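Local coordinates for putative branched-chain amino acid ABC transporter, periplasmic branched-chain amino acid-binding protein (Pseudomonas protegens Pf-5, PDB 4RU0) that probably binds a branched-chain amino acid or related small solute in the periplasm and delivers it to an ABC transporter, at residues 165-170 against 408-413. Residues are numbered along the deposited sequence; the frame is centred on the assembly and turned at random.
Sequences VNYIAQ and TLISEW
Tyr167 carries the helix side of this contact, reaching across to Ile410 and Ser411. Its CG lies anti to the backbone N (chi1 177°), which sends the ring out from the helix toward residues 408-413. The tight part is small; Tyr167 and Ser411 are buried, Ile410 only partly. The phenol OH meets the end of the Ile410 side chain, with CD1 3.5 Å from OH, and the two side chains cross at about a right angle. At ring atom CE1, Ser411 CB approaches obliquely, 4.0 Å away. Ser411 OG donates to a lone pair of Glu412 O, in the carbonyl plane, at 2.7 Å. It also accepts from Val399 N of strand 396-402.

The other side is polar and water-bridged. A water in the plane of the Tyr167 ring lies 2.7 Å from OH and donates to Ile410 O at 2.6 Å, so it bridges the two segments. Arg171, one turn on, also hydrogen-bonds Tyr167 OH through NE. The loose part is exposed Gln170, whose NE2 stays 4.8 Å from Ser411 CB.

Helix 157-172 lies over a face of the mixed sheet. Tyr167 also touches Val399 and Ile265 of strands 396-402 and 264-266, and 407-415 is an outermost strand beside 396-402.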
loop_
_atom_site.group_PDB
_atom_site.type_symbol
_atom_site.label_atom_id
_atom_site.label_comp_id
_atom_site.label_asym_id
_atom_site.label_seq_id
_atom_site.Cartn_x
_atom_site.Cartn_y
_atom_site.Cartn_z
ATOM N N VAL A 165 -12.507 -3.066 -10.921
ATOM C CA VAL A 165 -13.597 -3.598 -11.732
ATOM C C VAL A 165 -14.899 -3.685 -10.928
ATOM O O VAL A 165 -15.979 -3.377 -11.434
ATOM C CB VAL A 165 -13.229 -4.985 -12.305
ATOM C CG1 VAL A 165 -14.463 -5.712 -12.811
ATOM C CG2 VAL A 165 -12.189 -4.842 -13.415
ATOM N N ASN A 166 -14.793 -4.075 -9.665
ATOM C CA ASN A 166 -15.974 -4.204 -8.824
ATOM C C ASN A 166 -16.639 -2.860 -8.548
ATOM O O ASN A 166 -17.863 -2.782 -8.405
ATOM C CB ASN A 166 -15.624 -4.897 -7.511
ATOM C CG ASN A 166 -15.309 -6.358 -7.703
ATOM O OD1 ASN A 166 -15.546 -6.907 -8.779
ATOM N ND2 ASN A 166 -14.775 -7.002 -6.665
ATOM N N TYR A 167 -15.835 -1.803 -8.481
ATOM C CA TYR A 167 -16.381 -0.468 -8.305
ATOM C C TYR A 167 -17.062 0.007 -9.584
ATOM O O TYR A 167 -18.139 0.602 -9.529
ATOM C CB TYR A 167 -15.294 0.518 -7.886
ATOM C CG TYR A 167 -15.803 1.938 -7.771
ATOM C CD1 TYR A 167 -16.610 2.323 -6.705
ATOM C CD2 TYR A 167 -15.484 2.890 -8.731
ATOM C CE1 TYR A 167 -17.083 3.616 -6.598
ATOM C CE2 TYR A 167 -15.950 4.187 -8.632
ATOM C CZ TYR A 167 -16.751 4.546 -7.564
ATOM O OH TYR A 167 -17.217 5.837 -7.461
ATOM N N ILE A 168 -16.432 -0.257 -10.728
ATOM C CA ILE A 168 -17.031 0.045 -12.026
ATOM C C ILE A 168 -18.417 -0.597 -12.120
ATOM O O ILE A 168 -19.392 0.058 -12.493
ATOM C CB ILE A 168 -16.172 -0.469 -13.210
ATOM C CG1 ILE A 168 -14.748 0.095 -13.168
ATOM C CG2 ILE A 168 -16.842 -0.137 -14.532
ATOM C CD1 ILE A 168 -14.646 1.562 -13.391
ATOM N N ALA A 169 -18.484 -1.882 -11.777
ATOM C CA ALA A 169 -19.721 -2.658 -11.827
ATOM C C ALA A 169 -20.785 -2.072 -10.907
ATOM O O ALA A 169 -21.966 -2.038 -11.245
ATOM C CB ALA A 169 -19.450 -4.113 -11.457
ATOM N N GLN A 170 -20.354 -1.612 -9.738
ATOM C CA GLN A 170 -21.249 -0.963 -8.792
ATOM C C GLN A 170 -21.789 0.324 -9.417
ATOM O O GLN A 170 -22.962 0.660 -9.262
ATOM C CB GLN A 170 -20.515 -0.684 -7.480
ATOM C CG GLN A 170 -21.290 0.108 -6.440
ATOM C CD GLN A 170 -20.625 0.045 -5.069
ATOM O OE1 GLN A 170 -20.453 -1.037 -4.503
ATOM N NE2 GLN A 170 -20.243 1.202 -4.534
ATOM N N THR A 408 -12.614 13.608 -1.149
ATOM C CA THR A 408 -13.889 13.240 -0.552
ATOM C C THR A 408 -14.165 11.758 -0.790
ATOM O O THR A 408 -14.200 11.306 -1.934
ATOM C CB THR A 408 -15.058 14.081 -1.136
ATOM O OG1 THR A 408 -14.819 15.475 -0.896
ATOM C CG2 THR A 408 -16.382 13.683 -0.502
ATOM N N LEU A 409 -14.355 11.000 0.285
ATOM C CA LEU A 409 -14.708 9.592 0.150
ATOM C C LEU A 409 -16.082 9.446 -0.497
ATOM O O LEU A 409 -17.062 10.007 -0.012
ATOM C CB LEU A 409 -14.681 8.896 1.509
ATOM C CG LEU A 409 -13.287 8.677 2.093
ATOM C CD1 LEU A 409 -13.357 8.117 3.511
ATOM C CD2 LEU A 409 -12.493 7.751 1.187
ATOM N N ILE A 410 -16.147 8.705 -1.598
ATOM C CA ILE A 410 -17.418 8.482 -2.277
ATOM C C ILE A 410 -17.771 7.002 -2.385
ATOM O O ILE A 410 -18.621 6.620 -3.185
ATOM C CB ILE A 410 -17.422 9.091 -3.691
ATOM C CG1 ILE A 410 -16.356 8.434 -4.562
ATOM C CG2 ILE A 410 -17.203 10.597 -3.627
ATOM C CD1 ILE A 410 -16.365 8.913 -5.994
ATOM N N SER A 411 -17.118 6.165 -1.584
ATOM C CA SER A 411 -17.475 4.752 -1.538
ATOM C C SER A 411 -17.116 4.130 -0.203
ATOM O O SER A 411 -16.281 4.650 0.535
ATOM C CB SER A 411 -16.785 3.975 -2.666
ATOM O OG SER A 411 -15.550 3.424 -2.233
ATOM N N GLU A 412 -17.757 3.006 0.097
ATOM C CA GLU A 412 -17.339 2.162 1.206
ATOM C C GLU A 412 -16.135 1.344 0.773
ATOM O O GLU A 412 -15.568 1.574 -0.301
ATOM C CB GLU A 412 -18.470 1.231 1.645
ATOM C CG GLU A 412 -19.831 1.891 1.713
ATOM C CD GLU A 412 -19.948 2.866 2.862
ATOM O OE1 GLU A 412 -19.148 2.764 3.818
ATOM O OE2 GLU A 412 -20.844 3.736 2.807
ATOM N N TRP A 413 -15.748 0.380 1.601
ATOM C CA TRP A 413 -14.708 -0.549 1.207
ATOM C C TRP A 413 -15.237 -1.461 0.108
ATOM O O TRP A 413 -16.255 -2.132 0.273
ATOM C CB TRP A 413 -14.217 -1.369 2.402
ATOM C CG TRP A 413 -13.472 -0.563 3.425
ATOM C CD1 TRP A 413 -13.956 -0.106 4.615
ATOM C CD2 TRP A 413 -12.114 -0.111 3.343
ATOM N NE1 TRP A 413 -12.985 0.597 5.283
ATOM C CE2 TRP A 413 -11.845 0.610 4.526
ATOM C CE3 TRP A 413 -11.100 -0.245 2.388
ATOM C CZ2 TRP A 413 -10.602 1.193 4.780
ATOM C CZ3 TRP A 413 -9.865 0.336 2.641
ATOM C CH2 TRP A 413 -9.626 1.041 3.829
HETATM O O HOH W 1 -19.241 5.994 -5.673
#